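PDB 4NAR: putative uronate isomerase from Thermotoga maritima, which belongs to the lactate racemase family and so may interconvert the stereoisomers of a hydroxy acid, though its own reaction is uncertain. Local coordinates for residues L19-V23 with N51-L56; T45-K50 with K83-I87; W323-I327 with F345-V349. One frame throughout, in Å; residues are numbered along the deposited sequence.

Contact 1: L19-V23 with N51-L56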
loop_
_atom_site.group_PDB
_atom_site.type_symbol
_atom_site.label_atom_id
_atom_site.label_comp_id
_atom_site.label_asym_id
_atom_site.label_seq_id
_atom_site.Cartn_x
_atom_site.Cartn_y
_atom_site.Cartn_z
ATOM N N LEU A 19 21.024 8.172 11.584
ATOM C CA LEU A 19 21.427 8.404 10.199
ATOM C C LEU A 19 22.895 8.810 10.090
ATOM O O LEU A 19 23.584 8.427 9.135
ATOM C CB LEU A 19 20.525 9.450 9.536
ATOM C CG LEU A 19 19.031 9.072 9.467
ATOM C CD1 LEU A 19 18.216 10.155 8.757
ATOM C CD2 LEU A 19 18.805 7.705 8.807
ATOM N N SER A 20 23.368 9.589 11.063
ATOM C CA SER A 20 24.774 9.978 11.084
ATOM C C SER A 20 25.626 8.715 11.184
ATOM O O SER A 20 26.605 8.543 10.451
ATOM C CB SER A 20 25.070 10.905 12.269
ATOM O OG SER A 20 26.180 11.746 11.986
ATOM N N LYS A 21 25.215 7.833 12.091
ATOM C CA LYS A 21 25.888 6.566 12.324
ATOM C C LYS A 21 25.954 5.737 11.034
ATOM O O LYS A 21 27.034 5.292 10.627
ATOM C CB LYS A 21 25.154 5.805 13.430
ATOM C CG LYS A 21 25.752 4.452 13.790
ATOM C CD LYS A 21 24.989 3.814 14.956
ATOM C CE LYS A 21 25.594 2.465 15.351
ATOM N NZ LYS A 21 24.685 1.659 16.225
ATOM N N LEU A 22 24.801 5.553 10.389
ATOM C CA LEU A 22 24.714 4.807 9.129
ATOM C C LEU A 22 25.609 5.376 8.006
ATOM O O LEU A 22 26.287 4.614 7.296
ATOM C CB LEU A 22 23.254 4.736 8.672
ATOM C CG LEU A 22 22.968 4.480 7.193
ATOM C CD1 LEU A 22 23.130 3.008 6.843
ATOM C CD2 LEU A 22 21.569 4.960 6.865
ATOM N N VAL A 23 25.609 6.705 7.861
ATOM C CA VAL A 23 26.416 7.389 6.848
ATOM C C VAL A 23 27.907 7.278 7.151
ATOM O O VAL A 23 28.733 7.114 6.247
ATOM C CB VAL A 23 26.030 8.881 6.726
ATOM C CG1 VAL A 23 27.090 9.655 5.937
ATOM C CG2 VAL A 23 24.654 9.022 6.068
ATOM N N ASN A 51 17.574 14.643 6.220
ATOM C CA ASN A 51 18.750 14.501 7.075
ATOM C C ASN A 51 19.769 13.563 6.463
ATOM O O ASN A 51 20.971 13.838 6.515
ATOM C CB ASN A 51 18.374 14.078 8.493
ATOM C CG ASN A 51 17.842 15.241 9.315
ATOM O OD1 ASN A 51 18.527 16.258 9.478
ATOM N ND2 ASN A 51 16.609 15.115 9.811
ATOM N N LEU A 52 19.282 12.476 5.858
ATOM C CA LEU A 52 20.147 11.564 5.114
ATOM C C LEU A 52 20.940 12.318 4.054
ATOM O O LEU A 52 22.156 12.146 3.937
ATOM C CB LEU A 52 19.315 10.477 4.440
ATOM C CG LEU A 52 20.078 9.323 3.796
ATOM C CD1 LEU A 52 20.918 8.590 4.841
ATOM C CD2 LEU A 52 19.100 8.370 3.137
ATOM N N TYR A 53 20.242 13.166 3.300
ATOM C CA TYR A 53 20.870 13.959 2.245
ATOM C C TYR A 53 21.900 14.931 2.814
ATOM O O TYR A 53 22.978 15.088 2.255
ATOM C CB TYR A 53 19.802 14.717 1.459
ATOM C CG TYR A 53 20.307 15.810 0.535
ATOM C CD1 TYR A 53 20.965 15.502 -0.655
ATOM C CD2 TYR A 53 20.079 17.159 0.827
ATOM C CE1 TYR A 53 21.406 16.508 -1.514
ATOM C CE2 TYR A 53 20.513 18.170 -0.029
ATOM C CZ TYR A 53 21.174 17.837 -1.194
ATOM O OH TYR A 53 21.610 18.833 -2.040
ATOM N N ARG A 54 21.561 15.573 3.929
ATOM C CA ARG A 54 22.445 16.549 4.544
ATOM C C ARG A 54 23.796 15.920 4.913
ATOM O O ARG A 54 24.857 16.404 4.503
ATOM C CB ARG A 54 21.780 17.141 5.781
ATOM C CG ARG A 54 22.078 18.611 5.988
ATOM C CD ARG A 54 23.127 18.845 7.071
ATOM N NE ARG A 54 22.941 20.161 7.678
ATOM C CZ ARG A 54 22.183 20.387 8.748
ATOM N NH1 ARG A 54 21.557 19.377 9.349
ATOM N NH2 ARG A 54 22.055 21.624 9.223
ATOM N N PHE A 55 23.735 14.833 5.677
ATOM C CA PHE A 55 24.920 14.084 6.072
ATOM C C PHE A 55 25.684 13.521 4.885
ATOM O O PHE A 55 26.918 13.445 4.913
ATOM C CB PHE A 55 24.525 12.950 7.016
ATOM C CG PHE A 55 23.943 13.430 8.317
ATOM C CD1 PHE A 55 24.384 14.615 8.895
ATOM C CD2 PHE A 55 22.943 12.708 8.955
ATOM C CE1 PHE A 55 23.850 15.064 10.098
ATOM C CE2 PHE A 55 22.403 13.151 10.158
ATOM C CZ PHE A 55 22.857 14.330 10.728
ATOM N N LEU A 56 24.956 13.111 3.851
ATOM C CA LEU A 56 25.598 12.636 2.634
ATOM C C LEU A 56 26.388 13.749 1.949
ATOM O O LEU A 56 27.467 13.496 1.409
ATOM C CB LEU A 56 24.575 12.047 1.663
ATOM C CG LEU A 56 24.512 10.528 1.515
ATOM C CD1 LEU A 56 25.311 9.818 2.604
ATOM C CD2 LEU A 56 23.064 10.082 1.519
#
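Helices 19-23 and 51-56 meet with their axes 9.6 Å apart at closest and crossing at -44°, Leu-19 lying level with Leu-52, Ser-20 with Phe-55 and Val-23 with Leu-56. The interface is apolar and rests on Val-23 and Phe-55. Val-23 pushes both methyls into the other helix: CG2 comes within 3.6 Å of Leu-56 CD1 and 4.0 Å of Leu-52 CD1, and also leans on CB of Phe-55. The second branch is used as well: a chi1 of 166°, with CG1 anti to the backbone N, places that methyl 3.9 Å from Phe-55 O and beside the same Leu-56 methyl. The Phe-55 ring turns back over the preceding turn of helix 19-23. Ser-20 lies over one of its faces, with OG 4.3 Å above the ring plane and over its centre, while the backbone of Ser-20 also closes on the ring, its N 3.8 Å from Phe-55 CD2. Leu-19, one residue before, shares the ring: its CB approaches CD2, and its CD1 reaches on to Asn-51 CB at 3.9 Å, the two side chains crossing at about a right angle. Asn-51 turns its amide to other partners, ND2 bonding to Leu-47 O and to Glu-12 OE1. Lys-16, from the preceding turn of helix 12-24, lies against Asn-51 and Phe-55. Toward the mixed sheet, both helices rest on strands: Leu-19 and Leu-22 on Leu-221 and Phe-219 of strand 217-227, Leu-52 and Leu-56 on Phe-146 of strand 144-150.

Contact 2: T45-K50 with K83-I87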
loop_
_atom_site.group_PDB
_atom_site.type_symbol
_atom_site.label_atom_id
_atom_site.label_comp_id
_atom_site.label_asym_id
_atom_site.label_seq_id
_atom_site.Cartn_x
_atom_site.Cartn_y
_atom_site.Cartn_z
ATOM N N THR A 45 8.840 10.504 6.306
ATOM C CA THR A 45 9.908 10.458 5.307
ATOM C C THR A 45 10.759 11.727 5.301
ATOM O O THR A 45 11.995 11.657 5.295
ATOM C CB THR A 45 9.364 10.274 3.881
ATOM O OG1 THR A 45 8.626 9.044 3.790
ATOM C CG2 THR A 45 10.513 10.293 2.876
ATOM N N HIS A 46 10.086 12.875 5.316
ATOM C CA HIS A 46 10.757 14.170 5.233
ATOM C C HIS A 46 11.855 14.358 6.289
ATOM O O HIS A 46 12.893 14.953 5.993
ATOM C CB HIS A 46 9.740 15.324 5.258
ATOM C CG HIS A 46 9.013 15.487 6.565
ATOM N ND1 HIS A 46 9.174 16.593 7.366
ATOM C CD2 HIS A 46 8.101 14.691 7.182
ATOM C CE1 HIS A 46 8.398 16.474 8.438
ATOM N NE2 HIS A 46 7.742 15.335 8.349
ATOM N N LEU A 47 11.638 13.827 7.497
ATOM C CA LEU A 47 12.655 13.859 8.544
ATOM C C LEU A 47 13.819 12.928 8.212
ATOM O O LEU A 47 14.961 13.193 8.582
ATOM C CB LEU A 47 12.069 13.468 9.913
ATOM C CG LEU A 47 11.033 14.348 10.635
ATOM C CD1 LEU A 47 10.571 13.665 11.929
ATOM C CD2 LEU A 47 11.564 15.746 10.941
ATOM N N VAL A 48 13.532 11.828 7.527
ATOM C CA VAL A 48 14.581 10.859 7.213
ATOM C C VAL A 48 15.380 11.293 5.986
ATOM O O VAL A 48 16.623 11.374 6.019
ATOM C CB VAL A 48 13.985 9.462 6.954
ATOM C CG1 VAL A 48 15.095 8.419 6.722
ATOM C CG2 VAL A 48 13.103 9.042 8.112
ATOM N N ALA A 49 14.660 11.566 4.900
ATOM C CA ALA A 49 15.276 11.917 3.625
ATOM C C ALA A 49 16.155 13.171 3.713
ATOM O O ALA A 49 17.313 13.158 3.295
ATOM C CB ALA A 49 14.205 12.110 2.574
ATOM N N LYS A 50 15.600 14.253 4.249
ATOM C CA LYS A 50 16.331 15.517 4.292
ATOM C C LYS A 50 17.616 15.415 5.134
ATOM O O LYS A 50 18.636 16.011 4.787
ATOM C CB LYS A 50 15.420 16.664 4.763
ATOM C CG LYS A 50 15.527 17.024 6.242
ATOM C CD LYS A 50 14.402 17.967 6.673
ATOM C CE LYS A 50 14.632 18.485 8.096
ATOM N NZ LYS A 50 13.360 18.973 8.698
ATOM N N LYS A 83 7.800 18.103 -0.966
ATOM C CA LYS A 83 7.048 17.943 0.269
ATOM C C LYS A 83 7.385 16.617 0.949
ATOM O O LYS A 83 7.608 16.571 2.164
ATOM C CB LYS A 83 5.532 18.066 0.028
ATOM C CG LYS A 83 4.686 17.690 1.263
ATOM C CD LYS A 83 3.318 18.370 1.298
ATOM C CE LYS A 83 2.357 17.814 0.234
ATOM N NZ LYS A 83 0.967 18.371 0.378
ATOM N N LYS A 84 7.434 15.545 0.166
ATOM C CA LYS A 84 7.688 14.209 0.712
ATOM C C LYS A 84 9.088 14.064 1.311
ATOM O O LYS A 84 9.279 13.413 2.350
ATOM C CB LYS A 84 7.485 13.147 -0.377
ATOM C CG LYS A 84 7.893 11.750 0.042
ATOM C CD LYS A 84 7.163 11.327 1.308
ATOM C CE LYS A 84 6.214 10.202 1.007
ATOM N NZ LYS A 84 4.819 10.584 1.150
ATOM N N LEU A 85 10.071 14.673 0.659
ATOM C CA LEU A 85 11.458 14.435 1.033
ATOM C C LEU A 85 11.998 15.514 1.967
ATOM O O LEU A 85 12.969 15.281 2.708
ATOM C CB LEU A 85 12.318 14.323 -0.224
ATOM C CG LEU A 85 11.905 13.142 -1.115
ATOM C CD1 LEU A 85 12.690 13.076 -2.437
ATOM C CD2 LEU A 85 12.019 11.819 -0.316
ATOM N N GLY A 86 11.346 16.679 1.942
ATOM C CA GLY A 86 11.840 17.854 2.627
ATOM C C GLY A 86 13.110 18.357 1.961
ATOM O O GLY A 86 13.990 18.921 2.616
ATOM N N ILE A 87 13.213 18.141 0.650
ATOM C CA ILE A 87 14.377 18.577 -0.124
ATOM C C ILE A 87 13.914 19.447 -1.302
ATOM O O ILE A 87 12.934 19.116 -1.978
ATOM C CB ILE A 87 15.171 17.364 -0.656
ATOM C CG1 ILE A 87 15.520 16.410 0.493
ATOM C CG2 ILE A 87 16.428 17.820 -1.391
ATOM C CD1 ILE A 87 16.369 15.188 0.069
#
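Thr-45 and Lys-84 open the contact between two helices of consecutive beta-alpha-beta units: helix 45-58 links parallel strands 31-36 and 63-68, and helix 78-85 links 63-68 to 94-97. The Lys-84 side chain can be followed along its length. From CB the chain sets off with CG anti to the backbone N (chi1 173°), and CG passes Thr-45 CG2 at 4.1 Å. CD is the tightest point, 3.5 Å from Thr-45 CB, with OG1 close by. CE still runs alongside the Thr-45 hydroxyl, 3.9 Å from OG1, before NZ leaves the helix pair and donates to the carbonyls of Asp-38 and Arg-41. Bends at chi2, chi3 and chi4 carry the chain obliquely past Thr-45, whose own OG1 is held by Asp-43. Deeper in, Ala-49 CB packs against Leu-85 CD2 at 3.6 Å, and Leu-85 continues to Thr-66 of the sheet. At the end of this short helix the chain turns through Gly-86. Its positive phi of 68° by itself favours glycine, and a first side-chain carbon there would also stand close to His-46 O and Lys-50 CD. The Ile-87 side chain then reaches toward helix 45-50, its CD1 3.9 Å from Ala-49 O. Leu-85 O faces the same helix and receives a CH...O contact from His-46 CA, 3.5 Å away with an angle of 149° at the hydrogen.

Contact 3: W323-I327 with F345-V349. With SO4 (sulfate ion), chain B.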
loop_
_atom_site.group_PDB
_atom_site.type_symbol
_atom_site.label_atom_id
_atom_site.label_comp_id
_atom_site.label_asym_id
_atom_site.label_seq_id
_atom_site.Cartn_x
_atom_site.Cartn_y
_atom_site.Cartn_z
ATOM N N TRP A 323 -11.609 -0.513 -16.525
ATOM C CA TRP A 323 -11.757 -1.896 -16.098
ATOM C C TRP A 323 -12.597 -2.024 -14.837
ATOM O O TRP A 323 -13.486 -2.877 -14.769
ATOM C CB TRP A 323 -10.393 -2.541 -15.910
ATOM C CG TRP A 323 -9.745 -2.879 -17.210
ATOM C CD1 TRP A 323 -10.368 -3.051 -18.422
ATOM C CD2 TRP A 323 -8.343 -3.098 -17.441
ATOM N NE1 TRP A 323 -9.436 -3.364 -19.391
ATOM C CE2 TRP A 323 -8.187 -3.402 -18.816
ATOM C CE3 TRP A 323 -7.207 -3.069 -16.622
ATOM C CZ2 TRP A 323 -6.927 -3.678 -19.390
ATOM C CZ3 TRP A 323 -5.955 -3.342 -17.191
ATOM C CH2 TRP A 323 -5.829 -3.643 -18.564
ATOM N N ILE A 324 -12.317 -1.177 -13.850
ATOM C CA ILE A 324 -13.107 -1.154 -12.622
ATOM C C ILE A 324 -14.600 -0.963 -12.900
ATOM O O ILE A 324 -15.434 -1.706 -12.362
ATOM C CB ILE A 324 -12.623 -0.062 -11.650
ATOM C CG1 ILE A 324 -11.239 -0.431 -11.094
ATOM C CG2 ILE A 324 -13.639 0.121 -10.526
ATOM C CD1 ILE A 324 -10.442 0.748 -10.601
ATOM N N ARG A 325 -14.926 0.019 -13.742
ATOM C CA ARG A 325 -16.311 0.303 -14.125
ATOM C C ARG A 325 -16.962 -0.828 -14.943
ATOM O O ARG A 325 -18.167 -1.049 -14.833
ATOM C CB ARG A 325 -16.401 1.631 -14.890
ATOM C CG ARG A 325 -16.250 2.875 -14.014
ATOM C CD ARG A 325 -16.362 4.187 -14.821
ATOM N NE ARG A 325 -15.087 4.585 -15.426
ATOM C CZ ARG A 325 -14.820 4.578 -16.737
ATOM N NH1 ARG A 325 -15.747 4.196 -17.608
ATOM N NH2 ARG A 325 -13.622 4.965 -17.178
ATOM N N GLU A 326 -16.176 -1.534 -15.759
ATOM C CA GLU A 326 -16.692 -2.692 -16.498
ATOM C C GLU A 326 -17.219 -3.785 -15.562
ATOM O O GLU A 326 -18.388 -4.186 -15.641
ATOM C CB GLU A 326 -15.613 -3.288 -17.409
ATOM C CG GLU A 326 -15.795 -2.980 -18.894
ATOM C CD GLU A 326 -14.465 -2.763 -19.631
ATOM O OE1 GLU A 326 -13.499 -3.535 -19.379
ATOM O OE2 GLU A 326 -14.388 -1.815 -20.458
ATOM N N ILE A 327 -16.353 -4.275 -14.682
ATOM C CA ILE A 327 -16.735 -5.375 -13.813
ATOM C C ILE A 327 -17.604 -4.917 -12.620
ATOM O O ILE A 327 -18.508 -5.639 -12.194
ATOM C CB ILE A 327 -15.489 -6.185 -13.340
ATOM C CG1 ILE A 327 -15.905 -7.538 -12.750
ATOM C CG2 ILE A 327 -14.597 -5.366 -12.370
ATOM C CD1 ILE A 327 -14.754 -8.281 -12.108
ATOM N N PHE A 345 -9.245 -10.759 -18.136
ATOM C CA PHE A 345 -9.496 -9.588 -17.291
ATOM C C PHE A 345 -8.410 -9.446 -16.230
ATOM O O PHE A 345 -7.955 -10.448 -15.652
ATOM C CB PHE A 345 -10.873 -9.679 -16.631
ATOM C CG PHE A 345 -11.315 -8.403 -15.969
ATOM C CD1 PHE A 345 -11.142 -8.217 -14.597
ATOM C CD2 PHE A 345 -11.914 -7.386 -16.716
ATOM C CE1 PHE A 345 -11.562 -7.035 -13.980
ATOM C CE2 PHE A 345 -12.339 -6.200 -16.106
ATOM C CZ PHE A 345 -12.157 -6.022 -14.741
ATOM N N ASN A 346 -7.994 -8.204 -15.995
ATOM C CA ASN A 346 -6.888 -7.912 -15.090
ATOM C C ASN A 346 -7.164 -8.315 -13.629
ATOM O O ASN A 346 -8.108 -7.821 -13.006
ATOM C CB ASN A 346 -6.528 -6.428 -15.153
ATOM C CG ASN A 346 -5.367 -6.082 -14.242
ATOM O OD1 ASN A 346 -5.553 -5.818 -13.042
ATOM N ND2 ASN A 346 -4.153 -6.101 -14.800
ATOM N N LYS A 347 -6.306 -9.169 -13.073
ATOM C CA LYS A 347 -6.539 -9.730 -11.748
ATOM C C LYS A 347 -6.326 -8.770 -10.572
ATOM O O LYS A 347 -6.854 -9.007 -9.469
ATOM C CB LYS A 347 -5.724 -11.014 -11.573
ATOM C CG LYS A 347 -6.345 -12.192 -12.314
ATOM C CD LYS A 347 -5.460 -13.419 -12.282
ATOM C CE LYS A 347 -6.043 -14.525 -13.158
ATOM N NZ LYS A 347 -6.932 -15.400 -12.360
ATOM N N ASN A 348 -5.570 -7.696 -10.804
ATOM C CA ASN A 348 -5.356 -6.665 -9.790
ATOM C C ASN A 348 -6.682 -5.922 -9.557
ATOM O O ASN A 348 -7.172 -5.839 -8.421
ATOM C CB ASN A 348 -4.227 -5.705 -10.224
ATOM C CG ASN A 348 -3.686 -4.838 -9.070
ATOM O OD1 ASN A 348 -4.288 -4.733 -7.984
ATOM N ND2 ASN A 348 -2.541 -4.203 -9.315
ATOM N N VAL A 349 -7.263 -5.403 -10.637
ATOM C CA VAL A 349 -8.626 -4.868 -10.609
ATOM C C VAL A 349 -9.637 -5.877 -10.028
ATOM O O VAL A 349 -10.490 -5.515 -9.199
ATOM C CB VAL A 349 -9.092 -4.453 -12.022
ATOM C CG1 VAL A 349 -10.576 -4.045 -12.014
ATOM C CG2 VAL A 349 -8.208 -3.333 -12.567
HETATM S S SO4 B . -1.031 -1.323 -6.222
HETATM O O1 SO4 B . -0.419 -2.549 -5.681
HETATM O O2 SO4 B . 0.014 -0.302 -6.401
HETATM O O3 SO4 B . -1.683 -1.633 -7.502
HETATM O O4 SO4 B . -2.049 -0.822 -5.273
#
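Phe-345 presents its ring tip to helix 323-327: CZ lies 3.5 Å from Ile-327 CG2, and Trp-323 O meets the ring edge in plane, 3.4 Å from CZ. The indole of Trp-323 is oblique to this ring, their planes 58° apart, and its benzo side takes Asn-346 CB at 3.7 Å from CE3. Val-349 completes the shell, CG1 against Ile-324 CG1 at 3.8 Å and CG2 at the indole edge. With the Phe-345 ring cut back to an alanine here, Ile-327 CG2 would probably lose its closest neighbour across the contact and Trp-323 O the ring edge it faces, with a gap opened beside Tyr-338. Helix 332-341 backs Phe-345 with Tyr-338, edge-to-face, and Leu-339. In Asn-346, CG anti to the backbone N (chi1 -179°) lets OD1 accept from Val-349 N at 3.0 Å, with a weak second bond from Asn-348 N. Two residues on, still in the first turn, Asn-348 ND2 donates to sulfate O3 at 3.3 Å, an anion also bonded by Thr-72, His-180 and Trp-283. The arrangement is an asparagine N-cap at the start of helix 347-357, with first-turn Asn-348 contributing one bond to a sulfate probably from the crystallisation liquor.

In the fold
Contacts 1 and 2 share helix 45-58, used at its start by 83-87 and further along by 19-23, and their centres are 12 Å apart. They touch directly: Leu-19 CD1 packs 3.4 Å from Val-48 O, and Tyr-53 CB lies 3.7 Å from Ile-87 CD1, so together they form one helical layer on the mixed sheet. Contact 3 stands apart across the chain's centre, its nearest atoms about 28 Å from contact 1 and about 20 Å from contact 2. It alone of the three reaches the sulfate, whose ligands come from far-separated parts of the chain, a position that may correspond to the cleft between domains where lactate racemases have their active site.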